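Local coordinates for protein coronin (Toxoplasma gondii, PDB 4OZU) that probably binds actin filaments, contributes to host-cell invasion and egress by the parasite, and is represented here by its WD40 beta-propeller domain, at residues Y45-W50 / G56-L61; I145-C150 / A178-K183; V155-V160 / V199-A204. One frame throughout, in Å; residues are numbered along the deposited sequence.

Contact 1 (Y45-W50 / G56-L61)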
ATOM      1  N   TYR A  45      -5.004   8.859 -11.006  1.00 26.62           N
ATOM      2  CA  TYR A  45      -5.038   7.636 -11.811  1.00 25.18           C
ATOM      3  C   TYR A  45      -5.251   6.371 -10.995  1.00 27.20           C
ATOM      4  O   TYR A  45      -4.957   6.315  -9.803  1.00 25.93           O
ATOM      5  CB  TYR A  45      -3.736   7.472 -12.606  1.00 27.80           C
ATOM      6  CG  TYR A  45      -3.365   8.663 -13.447  1.00 25.74           C
ATOM      7  CD1 TYR A  45      -4.181   9.077 -14.486  1.00 28.11           C
ATOM      8  CD2 TYR A  45      -2.186   9.363 -13.218  1.00 26.37           C
ATOM      9  CE1 TYR A  45      -3.857  10.167 -15.258  1.00 34.29           C
ATOM     10  CE2 TYR A  45      -1.847  10.455 -13.992  1.00 31.98           C
ATOM     11  CZ  TYR A  45      -2.692  10.854 -15.009  1.00 36.07           C
ATOM     12  OH  TYR A  45      -2.384  11.937 -15.796  1.00 36.46           O
ATOM     13  N   ILE A  46      -5.753   5.350 -11.680  1.00 23.59           N
ATOM     14  CA  ILE A  46      -5.825   3.996 -11.161  1.00 23.16           C
ATOM     15  C   ILE A  46      -4.960   3.114 -12.057  1.00 26.14           C
ATOM     16  O   ILE A  46      -5.051   3.213 -13.276  1.00 29.51           O
ATOM     17  CB  ILE A  46      -7.276   3.452 -11.161  1.00 21.11           C
ATOM     18  CG1 ILE A  46      -8.196   4.338 -10.313  1.00 22.71           C
ATOM     19  CG2 ILE A  46      -7.317   2.013 -10.669  1.00 25.53           C
ATOM     20  CD1 ILE A  46      -9.675   4.088 -10.568  1.00 29.47           C
ATOM     21  N   ALA A  47      -4.133   2.261 -11.460  1.00 24.63           N
ATOM     22  CA  ALA A  47      -3.381   1.268 -12.220  1.00 24.37           C
ATOM     23  C   ALA A  47      -3.962  -0.108 -11.942  1.00 24.99           C
ATOM     24  O   ALA A  47      -4.151  -0.481 -10.785  1.00 25.19           O
ATOM     25  CB  ALA A  47      -1.904   1.312 -11.858  1.00 28.86           C
ATOM     26  N   ALA A  48      -4.246  -0.862 -12.999  1.00 25.87           N
ATOM     27  CA  ALA A  48      -4.758  -2.220 -12.855  1.00 31.27           C
ATOM     28  C   ALA A  48      -4.150  -3.141 -13.916  1.00 33.97           C
ATOM     29  O   ALA A  48      -4.314  -2.894 -15.111  1.00 32.44           O
ATOM     30  CB  ALA A  48      -6.278  -2.227 -12.953  1.00 32.84           C
ATOM     31  N   PRO A  49      -3.424  -4.190 -13.486  1.00 28.66           N
ATOM     32  CA  PRO A  49      -2.904  -5.163 -14.450  1.00 30.37           C
ATOM     33  C   PRO A  49      -3.997  -5.693 -15.379  1.00 29.62           C
ATOM     34  O   PRO A  49      -5.081  -6.062 -14.921  1.00 31.59           O
ATOM     35  CB  PRO A  49      -2.343  -6.269 -13.556  1.00 30.20           C
ATOM     36  CG  PRO A  49      -1.929  -5.560 -12.318  1.00 33.51           C
ATOM     37  CD  PRO A  49      -2.932  -4.458 -12.121  1.00 35.64           C
ATOM     38  N   TRP A  50      -3.699  -5.705 -16.674  1.00 31.93           N
ATOM     39  CA  TRP A  50      -4.681  -6.016 -17.704  1.00 32.36           C
ATOM     40  C   TRP A  50      -4.647  -7.500 -18.042  1.00 42.50           C
ATOM     41  O   TRP A  50      -3.632  -8.165 -17.840  1.00 38.94           O
ATOM     42  CB  TRP A  50      -4.411  -5.172 -18.953  1.00 39.21           C
ATOM     43  CG  TRP A  50      -5.642  -4.809 -19.723  1.00 41.38           C
ATOM     44  CD1 TRP A  50      -5.976  -5.219 -20.980  1.00 46.40           C
ATOM     45  CD2 TRP A  50      -6.706  -3.956 -19.281  1.00 37.92           C
ATOM     46  NE1 TRP A  50      -7.185  -4.673 -21.349  1.00 46.50           N
ATOM     47  CE2 TRP A  50      -7.653  -3.897 -20.321  1.00 42.29           C
ATOM     48  CE3 TRP A  50      -6.949  -3.238 -18.105  1.00 48.57           C
ATOM     49  CZ2 TRP A  50      -8.823  -3.145 -20.223  1.00 55.91           C
ATOM     50  CZ3 TRP A  50      -8.112  -2.498 -18.007  1.00 46.75           C
ATOM     51  CH2 TRP A  50      -9.033  -2.456 -19.059  1.00 49.17           C
ATOM     52  N   GLY A  56       3.327  -8.520 -19.238  1.00 36.18           N
ATOM     53  CA  GLY A  56       2.378  -7.830 -18.393  1.00 33.43           C
ATOM     54  C   GLY A  56       2.036  -6.459 -18.941  1.00 36.65           C
ATOM     55  O   GLY A  56       2.898  -5.741 -19.450  1.00 32.40           O
ATOM     56  N   VAL A  57       0.762  -6.106 -18.838  1.00 35.54           N
ATOM     57  CA  VAL A  57       0.286  -4.799 -19.254  1.00 31.23           C
ATOM     58  C   VAL A  57      -0.497  -4.195 -18.121  1.00 32.86           C
ATOM     59  O   VAL A  57      -1.292  -4.874 -17.470  1.00 30.51           O
ATOM     60  CB  VAL A  57      -0.599  -4.878 -20.520  1.00 33.22           C
ATOM     61  CG1 VAL A  57      -1.147  -3.501 -20.891  1.00 49.81           C
ATOM     62  CG2 VAL A  57       0.196  -5.446 -21.667  1.00 35.19           C
ATOM     63  N   LEU A  58      -0.247  -2.913 -17.888  1.00 29.61           N
ATOM     64  CA  LEU A  58      -0.963  -2.138 -16.897  1.00 31.16           C
ATOM     65  C   LEU A  58      -1.994  -1.265 -17.596  1.00 32.34           C
ATOM     66  O   LEU A  58      -1.663  -0.539 -18.532  1.00 32.49           O
ATOM     67  CB  LEU A  58       0.021  -1.279 -16.109  1.00 49.90           C
ATOM     68  CG  LEU A  58      -0.291  -0.887 -14.671  1.00 49.14           C
ATOM     69  CD1 LEU A  58      -0.507  -2.103 -13.784  1.00 27.75           C
ATOM     70  CD2 LEU A  58       0.859  -0.040 -14.153  1.00 30.40           C
ATOM     71  N   GLY A  59      -3.246  -1.361 -17.161  1.00 35.33           N
ATOM     72  CA  GLY A  59      -4.264  -0.422 -17.585  1.00 35.59           C
ATOM     73  C   GLY A  59      -4.191   0.799 -16.690  1.00 29.17           C
ATOM     74  O   GLY A  59      -4.051   0.663 -15.473  1.00 30.87           O
ATOM     75  N   ILE A  60      -4.260   1.983 -17.293  1.00 35.44           N
ATOM     76  CA  ILE A  60      -4.243   3.236 -16.547  1.00 32.51           C
ATOM     77  C   ILE A  60      -5.545   3.997 -16.790  1.00 36.30           C
ATOM     78  O   ILE A  60      -5.824   4.448 -17.907  1.00 31.82           O
ATOM     79  CB  ILE A  60      -3.024   4.118 -16.929  1.00 28.58           C
ATOM     80  CG1 ILE A  60      -1.713   3.397 -16.612  1.00 32.08           C
ATOM     81  CG2 ILE A  60      -3.070   5.458 -16.198  1.00 37.60           C
ATOM     82  CD1 ILE A  60      -1.486   3.113 -15.136  1.00 24.46           C
ATOM     83  N   LEU A  61      -6.339   4.113 -15.728  1.00 33.32           N
ATOM     84  CA  LEU A  61      -7.630   4.791 -15.770  1.00 37.09           C
ATOM     85  C   LEU A  61      -7.539   6.101 -15.014  1.00 27.73           C
ATOM     86  O   LEU A  61      -6.741   6.224 -14.086  1.00 25.09           O
ATOM     87  CB  LEU A  61      -8.725   3.928 -15.140  1.00 33.17           C
ATOM     88  CG  LEU A  61      -9.167   2.634 -15.822  1.00 58.57           C
ATOM     89  CD1 LEU A  61      -8.082   1.572 -15.790  1.00 75.46           C
ATOM     90  CD2 LEU A  61     -10.427   2.126 -15.142  1.00 44.46           C
TER
HETATM   91  O   HOH W   1      -0.905  -7.990 -17.681  1.00 33.28           O
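Ile-46 and Leu-61 face each other as a hydrogen-bonded pair of an antiparallel beta hairpin, whose two strands are neighbours in one blade of the WD40 propeller. Ile-46 N gives to Leu-61 O at 2.7 Å in a nearly straight bond (N-H...O 166°), and Leu-61 N returns one to Ile-46 O. Ala-48 and Gly-59 repeat the exchange, and Trp-50 N extends the ladder to Val-57 O. The side chains fall on two faces. On one, Ile-46 and Leu-61 lie next to each other and both pack on Tyr-24 of strand 16-25. On the other, Ala-47 sits between two longer side chains, its CB 3.8 Å from Ile-60 CD1 and 3.8 Å from Leu-58 CD2, so a single methyl suits the place. Leu-58 forks around this point: with CG anti to its own N (chi1 -152°), CD2 goes to Ala-47 while CD1 lies 3.8 Å from CD of Pro-49, two apolar groups side by side and pointing the same way. This face turns toward strand 82-87, where Thr-85 and Phe-87 meet it. Tyr-45 also touches Phe-87; its ring passes Ile-60 CG2 at a slant and has Leu-61 O at its edge, near the ring plane. At the far end the Trp-50 indole lies on the Ala-48 side of the hairpin. Its CE3 is 3.9 Å from Gly-59 CA and occupies the place a CB would need, which glycine lacks; Lys-74 makes a cation-pi contact with the indole. Beyond the last direct bond a water joins the two segments: it gives to Trp-50 O at 2.7 Å and accepts from Val-57 N at 2.8 Å.

Contact 2 (I145-C150 / A178-K183)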
ATOM      1  N   ILE A 145      13.883   7.395  -3.726  1.00 21.54           N
ATOM      2  CA  ILE A 145      14.288   6.195  -2.993  1.00 20.06           C
ATOM      3  C   ILE A 145      13.181   5.142  -3.036  1.00 23.22           C
ATOM      4  O   ILE A 145      12.036   5.414  -2.695  1.00 20.48           O
ATOM      5  CB  ILE A 145      14.637   6.516  -1.519  1.00 19.41           C
ATOM      6  CG1 ILE A 145      15.771   7.545  -1.444  1.00 21.73           C
ATOM      7  CG2 ILE A 145      15.007   5.248  -0.758  1.00 18.60           C
ATOM      8  CD1 ILE A 145      17.062   7.126  -2.138  1.00 20.97           C
ATOM      9  N   LEU A 146      13.546   3.935  -3.447  1.00 18.89           N
ATOM     10  CA  LEU A 146      12.603   2.839  -3.586  1.00 18.46           C
ATOM     11  C   LEU A 146      13.191   1.549  -3.037  1.00 22.79           C
ATOM     12  O   LEU A 146      14.399   1.320  -3.150  1.00 22.60           O
ATOM     13  CB  LEU A 146      12.224   2.679  -5.070  1.00 23.55           C
ATOM     14  CG  LEU A 146      11.361   1.488  -5.483  1.00 29.96           C
ATOM     15  CD1 LEU A 146      10.363   1.915  -6.550  1.00 39.39           C
ATOM     16  CD2 LEU A 146      12.223   0.353  -5.999  1.00 33.67           C
ATOM     17  N   ALA A 147      12.346   0.712  -2.436  1.00 21.49           N
ATOM     18  CA  ALA A 147      12.761  -0.623  -2.000  1.00 19.58           C
ATOM     19  C   ALA A 147      12.048  -1.701  -2.803  1.00 20.16           C
ATOM     20  O   ALA A 147      10.848  -1.608  -3.039  1.00 21.93           O
ATOM     21  CB  ALA A 147      12.488  -0.813  -0.517  1.00 24.18           C
ATOM     22  N   SER A 148      12.788  -2.730  -3.214  1.00 22.79           N
ATOM     23  CA  SER A 148      12.178  -3.839  -3.941  1.00 20.65           C
ATOM     24  C   SER A 148      12.522  -5.156  -3.264  1.00 23.23           C
ATOM     25  O   SER A 148      13.674  -5.408  -2.915  1.00 30.76           O
ATOM     26  CB  SER A 148      12.624  -3.858  -5.402  1.00 32.64           C
ATOM     27  OG  SER A 148      13.873  -4.504  -5.549  1.00 35.89           O
ATOM     28  N   GLY A 149      11.498  -5.981  -3.068  1.00 21.10           N
ATOM     29  CA  GLY A 149      11.650  -7.282  -2.445  1.00 23.06           C
ATOM     30  C   GLY A 149      11.582  -8.390  -3.478  1.00 22.07           C
ATOM     31  O   GLY A 149      10.699  -8.415  -4.342  1.00 24.97           O
ATOM     32  N   CYS A 150      12.528  -9.315  -3.380  1.00 23.96           N
ATOM     33  CA  CYS A 150      12.699 -10.369  -4.364  1.00 24.22           C
ATOM     34  C   CYS A 150      12.283 -11.719  -3.788  1.00 23.05           C
ATOM     35  O   CYS A 150      12.393 -11.956  -2.590  1.00 26.81           O
ATOM     36  CB  CYS A 150      14.160 -10.402  -4.828  1.00 30.93           C
ATOM     37  SG  CYS A 150      14.557 -11.650  -6.046  1.00 33.73           S
ATOM     38  N   ALA A 178       6.924  -5.938   2.163  1.00 24.16           N
ATOM     39  CA  ALA A 178       7.959  -4.972   2.498  1.00 23.79           C
ATOM     40  C   ALA A 178       7.325  -3.591   2.510  1.00 28.31           C
ATOM     41  O   ALA A 178       6.682  -3.201   1.543  1.00 26.53           O
ATOM     42  CB  ALA A 178       9.113  -5.038   1.512  1.00 25.29           C
ATOM     43  N   LYS A 179       7.476  -2.875   3.621  1.00 21.21           N
ATOM     44  CA  LYS A 179       6.835  -1.579   3.799  1.00 21.75           C
ATOM     45  C   LYS A 179       7.767  -0.606   4.515  1.00 19.04           C
ATOM     46  O   LYS A 179       8.548  -1.006   5.370  1.00 16.55           O
ATOM     47  CB  LYS A 179       5.533  -1.720   4.600  1.00 19.09           C
ATOM     48  CG  LYS A 179       4.439  -2.520   3.918  1.00 22.82           C
ATOM     49  CD  LYS A 179       3.742  -1.706   2.840  1.00 36.12           C
ATOM     50  CE  LYS A 179       2.747  -2.557   2.072  1.00 49.76           C
ATOM     51  NZ  LYS A 179       2.100  -1.794   0.972  1.00 64.32           N
ATOM     52  N   TRP A 180       7.665   0.669   4.155  1.00 20.08           N
ATOM     53  CA  TRP A 180       8.447   1.735   4.779  1.00 16.23           C
ATOM     54  C   TRP A 180       7.769   2.353   6.006  1.00 21.24           C
ATOM     55  O   TRP A 180       6.556   2.591   6.014  1.00 19.36           O
ATOM     56  CB  TRP A 180       8.679   2.879   3.799  1.00 18.00           C
ATOM     57  CG  TRP A 180       9.607   2.646   2.681  1.00 21.19           C
ATOM     58  CD1 TRP A 180       9.285   2.326   1.391  1.00 22.23           C
ATOM     59  CD2 TRP A 180      11.023   2.785   2.722  1.00 18.99           C
ATOM     60  NE1 TRP A 180      10.428   2.237   0.631  1.00 19.70           N
ATOM     61  CE2 TRP A 180      11.509   2.517   1.429  1.00 21.11           C
ATOM     62  CE3 TRP A 180      11.932   3.100   3.733  1.00 18.79           C
ATOM     63  CZ2 TRP A 180      12.865   2.559   1.125  1.00 18.91           C
ATOM     64  CZ3 TRP A 180      13.271   3.139   3.431  1.00 17.91           C
ATOM     65  CH2 TRP A 180      13.728   2.873   2.136  1.00 18.92           C
ATOM     66  N   SER A 181       8.574   2.664   7.015  1.00 18.47           N
ATOM     67  CA  SER A 181       8.148   3.540   8.103  1.00 17.53           C
ATOM     68  C   SER A 181       7.741   4.907   7.570  1.00 16.34           C
ATOM     69  O   SER A 181       8.328   5.400   6.616  1.00 18.82           O
ATOM     70  CB  SER A 181       9.281   3.702   9.117  1.00 17.43           C
ATOM     71  OG  SER A 181       8.993   4.736  10.043  1.00 28.45           O
ATOM     72  N   TRP A 182       6.756   5.540   8.204  1.00 17.14           N
ATOM     73  CA  TRP A 182       6.387   6.898   7.829  1.00 18.91           C
ATOM     74  C   TRP A 182       7.479   7.912   8.159  1.00 18.78           C
ATOM     75  O   TRP A 182       7.453   9.045   7.679  1.00 22.66           O
ATOM     76  CB  TRP A 182       5.074   7.282   8.501  1.00 24.28           C
ATOM     77  CG  TRP A 182       3.940   6.625   7.815  1.00 21.45           C
ATOM     78  CD1 TRP A 182       3.334   5.455   8.167  1.00 21.02           C
ATOM     79  CD2 TRP A 182       3.297   7.067   6.613  1.00 22.31           C
ATOM     80  NE1 TRP A 182       2.343   5.148   7.264  1.00 21.10           N
ATOM     81  CE2 TRP A 182       2.303   6.121   6.300  1.00 21.79           C
ATOM     82  CE3 TRP A 182       3.467   8.171   5.769  1.00 21.35           C
ATOM     83  CZ2 TRP A 182       1.472   6.251   5.190  1.00 27.11           C
ATOM     84  CZ3 TRP A 182       2.641   8.295   4.663  1.00 22.08           C
ATOM     85  CH2 TRP A 182       1.662   7.341   4.384  1.00 26.88           C
ATOM     86  N   LYS A 183       8.446   7.496   8.968  1.00 19.79           N
ATOM     87  CA  LYS A 183       9.629   8.303   9.240  1.00 18.94           C
ATOM     88  C   LYS A 183      10.599   8.255   8.061  1.00 18.59           C
ATOM     89  O   LYS A 183      11.457   9.121   7.916  1.00 19.43           O
ATOM     90  CB  LYS A 183      10.310   7.793  10.509  1.00 20.30           C
ATOM     91  CG  LYS A 183      11.510   8.595  10.964  1.00 23.44           C
ATOM     92  CD  LYS A 183      11.923   8.184  12.372  1.00 25.56           C
ATOM     93  CE  LYS A 183      13.217   8.859  12.807  1.00 45.78           C
ATOM     94  NZ  LYS A 183      13.598   8.473  14.194  1.00 47.00           N
TER
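Trp-180 sets the CZ2 and NE1 side of its indole against Ala-147 and its CZ2 and CH2 atoms against Ile-145, in an apolar meeting between neighbouring blades of the WD40 propeller. CZ2 carries most of it, 3.8 Å from Ala-147 CB and 3.9 Å from Ile-145 CG2; CH2 also reaches that isoleucine methyl, at 4.0 Å. The indole and the Ile-145 side chain run at about a right angle to each other, and the carbonyl carbon of Leu-146 comes to the ring edge, near its plane. Branching at CB suits Ile-145: CG2, anti to the backbone N, serves the indole, while the CG1 arm leads off elsewhere. Ala-147 has just one methyl, short enough to let the broad ring come close to the strand.

The two strands run antiparallel with axes 7.9 Å apart, beyond the reach of backbone bonding, so the side chains must bridge them. What holds the indole lies one shell out. Its NE1 gives a hydrogen bond to Glu-137 O on strand 133-138, a sheet neighbour of 145-150, and the carboxylate of the same Glu-137 forms a salt bridge with Lys-179. Leu-187 touches both Trp-180 and Ala-147, and Asn-139 and Pro-140 also meet the indole. After Trp-180 the chain leaves the strand in an ST turn, where Ser-181 OG takes the N-H of Lys-183 at 3.0 Å and bonds to Asp-225.

Tryptophan thus does two jobs: its ring carbons pack against the neighbouring blade, while its buried N-H is satisfied by a backbone carbonyl, which should fix the rotation of the ring.

Contact 3 (V155-V160 / V199-A204)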
ATOM      1  N   VAL A 155      16.149  -7.820  -0.252  1.00 20.45           N
ATOM      2  CA  VAL A 155      15.552  -6.494  -0.309  1.00 20.63           C
ATOM      3  C   VAL A 155      16.598  -5.563  -0.898  1.00 23.78           C
ATOM      4  O   VAL A 155      17.689  -5.422  -0.336  1.00 25.43           O
ATOM      5  CB  VAL A 155      15.116  -5.990   1.066  1.00 27.48           C
ATOM      6  CG1 VAL A 155      14.514  -4.603   0.949  1.00 25.98           C
ATOM      7  CG2 VAL A 155      14.115  -6.942   1.681  1.00 29.60           C
ATOM      8  N   ALA A 156      16.269  -4.958  -2.039  1.00 19.49           N
ATOM      9  CA  ALA A 156      17.183  -4.075  -2.747  1.00 21.72           C
ATOM     10  C   ALA A 156      16.711  -2.641  -2.639  1.00 25.52           C
ATOM     11  O   ALA A 156      15.551  -2.347  -2.920  1.00 23.94           O
ATOM     12  CB  ALA A 156      17.296  -4.481  -4.211  1.00 27.36           C
ATOM     13  N   PHE A 157      17.614  -1.752  -2.243  1.00 22.39           N
ATOM     14  CA  PHE A 157      17.288  -0.337  -2.128  1.00 23.61           C
ATOM     15  C   PHE A 157      17.897   0.444  -3.283  1.00 27.40           C
ATOM     16  O   PHE A 157      19.086   0.317  -3.584  1.00 20.96           O
ATOM     17  CB  PHE A 157      17.769   0.211  -0.791  1.00 22.22           C
ATOM     18  CG  PHE A 157      17.087  -0.415   0.384  1.00 20.31           C
ATOM     19  CD1 PHE A 157      15.868   0.060   0.827  1.00 20.46           C
ATOM     20  CD2 PHE A 157      17.649  -1.493   1.031  1.00 20.80           C
ATOM     21  CE1 PHE A 157      15.236  -0.527   1.906  1.00 17.94           C
ATOM     22  CE2 PHE A 157      17.015  -2.081   2.107  1.00 19.59           C
ATOM     23  CZ  PHE A 157      15.820  -1.596   2.549  1.00 21.09           C
ATOM     24  N   TRP A 158      17.061   1.258  -3.919  1.00 21.99           N
ATOM     25  CA  TRP A 158      17.416   1.930  -5.159  1.00 20.78           C
ATOM     26  C   TRP A 158      17.329   3.439  -5.041  1.00 26.83           C
ATOM     27  O   TRP A 158      16.353   3.961  -4.510  1.00 21.25           O
ATOM     28  CB  TRP A 158      16.483   1.483  -6.284  1.00 23.49           C
ATOM     29  CG  TRP A 158      16.742   0.118  -6.811  1.00 25.68           C
ATOM     30  CD1 TRP A 158      16.139  -1.046  -6.423  1.00 24.72           C
ATOM     31  CD2 TRP A 158      17.669  -0.233  -7.842  1.00 22.48           C
ATOM     32  NE1 TRP A 158      16.635  -2.099  -7.154  1.00 24.42           N
ATOM     33  CE2 TRP A 158      17.578  -1.626  -8.028  1.00 23.29           C
ATOM     34  CE3 TRP A 158      18.571   0.496  -8.623  1.00 26.66           C
ATOM     35  CZ2 TRP A 158      18.354  -2.301  -8.965  1.00 23.98           C
ATOM     36  CZ3 TRP A 158      19.334  -0.176  -9.551  1.00 27.42           C
ATOM     37  CH2 TRP A 158      19.224  -1.558  -9.712  1.00 30.08           C
ATOM     38  N   ASN A 159      18.343   4.129  -5.550  1.00 22.18           N
ATOM     39  CA  ASN A 159      18.243   5.549  -5.868  1.00 24.48           C
ATOM     40  C   ASN A 159      17.883   5.656  -7.346  1.00 24.40           C
ATOM     41  O   ASN A 159      18.749   5.533  -8.211  1.00 27.32           O
ATOM     42  CB  ASN A 159      19.560   6.270  -5.562  1.00 30.00           C
ATOM     43  CG  ASN A 159      19.504   7.767  -5.841  1.00 45.84           C
ATOM     44  OD1 ASN A 159      18.564   8.274  -6.459  1.00 45.26           O
ATOM     45  ND2 ASN A 159      20.526   8.482  -5.385  1.00 51.50           N
ATOM     46  N   VAL A 160      16.607   5.861  -7.648  1.00 24.74           N
ATOM     47  CA  VAL A 160      16.155   5.772  -9.034  1.00 25.96           C
ATOM     48  C   VAL A 160      16.779   6.864  -9.896  1.00 43.37           C
ATOM     49  O   VAL A 160      16.998   6.659 -11.086  1.00 36.93           O
ATOM     50  CB  VAL A 160      14.608   5.854  -9.153  1.00 28.86           C
ATOM     51  CG1 VAL A 160      13.955   4.755  -8.329  1.00 28.94           C
ATOM     52  CG2 VAL A 160      14.099   7.209  -8.717  1.00 60.68           C
ATOM     53  N   VAL A 199      14.813  -3.381   8.732  1.00 21.27           N
ATOM     54  CA  VAL A 199      16.012  -3.095   7.942  1.00 22.00           C
ATOM     55  C   VAL A 199      16.314  -1.611   7.910  1.00 23.49           C
ATOM     56  O   VAL A 199      15.423  -0.805   7.638  1.00 21.75           O
ATOM     57  CB  VAL A 199      15.855  -3.581   6.492  1.00 22.07           C
ATOM     58  CG1 VAL A 199      17.127  -3.317   5.698  1.00 26.55           C
ATOM     59  CG2 VAL A 199      15.506  -5.069   6.467  1.00 22.47           C
ATOM     60  N   ASP A 200      17.575  -1.271   8.188  1.00 24.03           N
ATOM     61  CA  ASP A 200      18.080   0.092   8.047  1.00 22.49           C
ATOM     62  C   ASP A 200      18.901   0.182   6.758  1.00 22.44           C
ATOM     63  O   ASP A 200      20.034  -0.296   6.708  1.00 25.78           O
ATOM     64  CB  ASP A 200      18.925   0.476   9.264  1.00 22.77           C
ATOM     65  CG  ASP A 200      19.386   1.935   9.238  1.00 26.63           C
ATOM     66  OD1 ASP A 200      19.605   2.493   8.141  1.00 24.84           O
ATOM     67  OD2 ASP A 200      19.543   2.517  10.332  1.00 32.37           O
ATOM     68  N   PRO A 201      18.331   0.785   5.703  1.00 21.52           N
ATOM     69  CA  PRO A 201      19.058   0.789   4.424  1.00 22.35           C
ATOM     70  C   PRO A 201      20.313   1.656   4.413  1.00 24.65           C
ATOM     71  O   PRO A 201      21.277   1.311   3.737  1.00 26.68           O
ATOM     72  CB  PRO A 201      18.030   1.335   3.438  1.00 18.74           C
ATOM     73  CG  PRO A 201      17.057   2.112   4.279  1.00 20.66           C
ATOM     74  CD  PRO A 201      16.992   1.387   5.583  1.00 23.49           C
ATOM     75  N   ARG A 202      20.308   2.770   5.134  1.00 22.83           N
ATOM     76  CA  ARG A 202      21.474   3.641   5.149  1.00 24.25           C
ATOM     77  C   ARG A 202      22.643   2.996   5.898  1.00 23.40           C
ATOM     78  O   ARG A 202      23.800   3.344   5.668  1.00 26.75           O
ATOM     79  CB  ARG A 202      21.116   4.995   5.757  1.00 22.13           C
ATOM     80  CG  ARG A 202      20.280   5.852   4.811  1.00 21.13           C
ATOM     81  CD  ARG A 202      19.823   7.136   5.433  1.00 21.65           C
ATOM     82  NE  ARG A 202      18.916   6.894   6.547  1.00 23.88           N
ATOM     83  CZ  ARG A 202      18.322   7.857   7.239  1.00 21.85           C
ATOM     84  NH1 ARG A 202      18.540   9.131   6.937  1.00 23.50           N
ATOM     85  NH2 ARG A 202      17.520   7.543   8.238  1.00 20.56           N
ATOM     86  N   ALA A 203      22.335   2.049   6.781  1.00 27.73           N
ATOM     87  CA  ALA A 203      23.362   1.284   7.491  1.00 30.15           C
ATOM     88  C   ALA A 203      23.586  -0.065   6.813  1.00 31.97           C
ATOM     89  O   ALA A 203      24.538  -0.781   7.136  1.00 30.48           O
ATOM     90  CB  ALA A 203      22.963   1.088   8.942  1.00 28.53           C
ATOM     91  N   ALA A 204      22.693  -0.397   5.881  1.00 30.63           N
ATOM     92  CA  ALA A 204      22.716  -1.668   5.166  1.00 33.38           C
ATOM     93  C   ALA A 204      22.737  -2.851   6.126  1.00 52.56           C
ATOM     94  O   ALA A 204      23.522  -3.783   5.955  1.00 37.16           O
ATOM     95  CB  ALA A 204      23.916  -1.723   4.227  1.00 34.72           C
TER
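Val-199 opens the contact by laying CG1 against the far end of the Phe-157 ring, 3.8 Å from CE2, with CZ just as near. The two strands belong to neighbouring blades of the WD40 propeller, and no hydrogen bond passes between these segments. With CG1 anti to the backbone N (chi1 -178°), this methyl is the one brought to the phenyl group, in an oblique approach. Val-199 also meets Val-169 and Phe-171, so a compact branched residue suits its position among apolar neighbours.

Asp-200 points the other way and works on its own chain. OD1 accepts the N-H of Ala-203 at 3.1 Å, met from well above the carboxylate plane, which makes an Asx motif at the end of the strand.

Pro-201 carries the main contact. Its CB stands 3.5 Å from the centroid of the Phe-157 ring and only 4° off the ring normal, a centred CH-pi contact over one face. CG stands higher above the ring, over its CE1 side, 4.0 Å from CE1. Proline suits the place twice: its rigid ring presents aliphatic C-H groups to the phenyl face, and its restricted phi suits the helical backbone angles of the turn that Asp-200 begins.

Arg-202 turns to the C-terminal part of the chain, with a cation-pi contact to Trp-379 and hydrogen bonds to Trp-379 O, Glu-383 O and Asn-384. Ala-204 N gives a weak bond back to Pro-201 O.

Phe-157 packs on Ala-147 and Phe-166 in its own blade and on Leu-187 in the next. With only apolar contacts to Val-199 and Pro-201, its hold on this segment rests on dispersion and the pi face, while Asp-200 OD1 bonds within the turn and the Arg-202 guanidinium to the C-terminal part of the chain.

In the fold
All three contacts are buried, but they lie at different distances from the middle of the chain: contact 2 is centred about 10 Å away, contact 1 about 16 Å and contact 3 about 19 Å. Contact 1 works within one blade, and backbone hydrogen bonds do most of the joining. Contacts 2 and 3 span the same two later blades, where no hydrogen bond joins the segments and apolar side chains make the contact. They touch each other: strands 145-150 and 154-159 are neighbours in one sheet, and Trp-180 CH2 packs 3.7 Å from Phe-157 CE1, so the two aromatic residues continue one apolar layer outward. Contact 1 touches neither, its centre 22 and 27 Å from theirs.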